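MTH0777 (Methanothermobacter thermautotrophicus, PDB 1KJN) is of unknown function, an archaeal protein of the DUF1890 family with a parallel-stranded alpha/beta fold. Local coordinates at residues A115-L118 / E119-N123. Numbering follows the deposited sequence.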
loop_
_atom_site.group_PDB
_atom_site.type_symbol
_atom_site.label_atom_id
_atom_site.label_comp_id
_atom_site.label_asym_id
_atom_site.label_seq_id
_atom_site.Cartn_x
_atom_site.Cartn_y
_atom_site.Cartn_z
ATOM N N ALA A 115 9.516 -17.316 11.499
ATOM C CA ALA A 115 10.974 -17.215 11.633
ATOM C C ALA A 115 11.724 -18.292 10.832
ATOM O O ALA A 115 12.795 -18.029 10.292
ATOM C CB ALA A 115 11.375 -17.289 13.101
ATOM N N ASP A 116 11.159 -19.496 10.750
ATOM C CA ASP A 116 11.776 -20.594 10.007
ATOM C C ASP A 116 11.847 -20.265 8.526
ATOM O O ASP A 116 12.879 -20.458 7.891
ATOM C CB ASP A 116 11.004 -21.910 10.199
ATOM C CG ASP A 116 11.059 -22.424 11.631
ATOM O OD1 ASP A 116 12.098 -22.223 12.303
ATOM O OD2 ASP A 116 10.059 -23.032 12.084
ATOM N N VAL A 117 10.738 -19.770 7.987
ATOM C CA VAL A 117 10.675 -19.401 6.584
ATOM C C VAL A 117 11.707 -18.305 6.322
ATOM O O VAL A 117 12.417 -18.354 5.319
ATOM C CB VAL A 117 9.263 -18.912 6.184
ATOM C CG1 VAL A 117 9.255 -18.435 4.739
ATOM C CG2 VAL A 117 8.242 -20.026 6.390
ATOM N N LEU A 118 11.824 -17.348 7.243
ATOM C CA LEU A 118 12.800 -16.276 7.070
ATOM C C LEU A 118 14.188 -16.864 7.009
ATOM O O LEU A 118 15.001 -16.451 6.183
ATOM C CB LEU A 118 12.761 -15.283 8.231
ATOM C CG LEU A 118 11.494 -14.462 8.348
ATOM C CD1 LEU A 118 11.687 -13.361 9.350
ATOM C CD2 LEU A 118 11.198 -13.883 7.007
ATOM N N GLU A 119 14.451 -17.833 7.887
ATOM C CA GLU A 119 15.762 -18.479 7.956
ATOM C C GLU A 119 16.172 -19.106 6.629
ATOM O O GLU A 119 17.286 -18.892 6.155
ATOM C CB GLU A 119 15.788 -19.528 9.067
ATOM C CG GLU A 119 17.194 -19.950 9.473
ATOM C CD GLU A 119 17.205 -21.028 10.552
ATOM O OE1 GLU A 119 16.383 -20.953 11.500
ATOM O OE2 GLU A 119 18.050 -21.948 10.455
ATOM N N GLU A 120 15.256 -19.846 6.015
ATOM C CA GLU A 120 15.517 -20.490 4.732
ATOM C C GLU A 120 15.817 -19.438 3.667
ATOM O O GLU A 120 16.773 -19.569 2.906
ATOM C CB GLU A 120 14.309 -21.309 4.295
ATOM C CG GLU A 120 13.830 -22.316 5.331
ATOM C CD GLU A 120 12.455 -22.905 5.006
ATOM O OE1 GLU A 120 11.619 -22.209 4.380
ATOM O OE2 GLU A 120 12.206 -24.069 5.393
ATOM N N LEU A 121 15.010 -18.383 3.630
ATOM C CA LEU A 121 15.199 -17.309 2.657
ATOM C C LEU A 121 16.521 -16.583 2.897
ATOM O O LEU A 121 17.259 -16.280 1.964
ATOM C CB LEU A 121 14.011 -16.344 2.703
ATOM C CG LEU A 121 12.724 -16.930 2.125
ATOM C CD1 LEU A 121 11.527 -16.070 2.479
ATOM C CD2 LEU A 121 12.853 -17.067 0.632
ATOM N N VAL A 122 16.842 -16.362 4.163
ATOM C CA VAL A 122 18.083 -15.697 4.536
ATOM C C VAL A 122 19.264 -16.553 4.097
ATOM O O VAL A 122 20.182 -16.056 3.444
ATOM C CB VAL A 122 18.136 -15.433 6.062
ATOM C CG1 VAL A 122 19.543 -15.067 6.504
ATOM C CG2 VAL A 122 17.159 -14.314 6.434
ATOM N N ASN A 123 19.216 -17.848 4.404
ATOM C CA ASN A 123 20.309 -18.753 4.025
ATOM C C ASN A 123 20.482 -18.801 2.517
ATOM O O ASN A 123 21.598 -18.710 2.007
ATOM C CB ASN A 123 20.065 -20.158 4.565
ATOM C CG ASN A 123 20.167 -20.220 6.063
ATOM O OD1 ASN A 123 20.917 -19.459 6.670
ATOM N ND2 ASN A 123 19.401 -21.115 6.675
#
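Glu119 N reaches back to Ala115 O at 2.9 Å, an i to i+4 bond in the first turns of helix 115-128, the connection in a beta-alpha-beta unit between parallel strands 105-111 and 132-136. Glu120 N to Asp116 O and Leu121 N to Val117 O repeat the pattern, and the series continues with Val122 N on Leu118 O at 2.7 Å. Just ahead, Asp114 OD1 accepts a bond from Asp116 N and a weak one from Val117 N, tying down the start of the helix.

Among apolar groups, Val117 and Leu121, one turn apart, lie alongside each other with their ends directed alike. CG1 of Val117 stands anti to the backbone N (chi1 176°), which brings it within 4.0 Å of Leu121 CD1. Leu118, Leu121 and Val122 pack on Ile110 of strand 105-111, seating this face of the helix on the sheet.

The acidic side chains are exposed. Asp116 OD1 and Glu119 OE1 approach to 4.5 Å, a mild repulsion if both are ionised. Glu120, with CG beside its own backbone N (chi1 -54°), runs back toward the N-terminal end of the helix: its CG sits 3.3 Å from Asp116 O, and the extended chain beyond carries OE1 to 3.7 Å from Val117 CA.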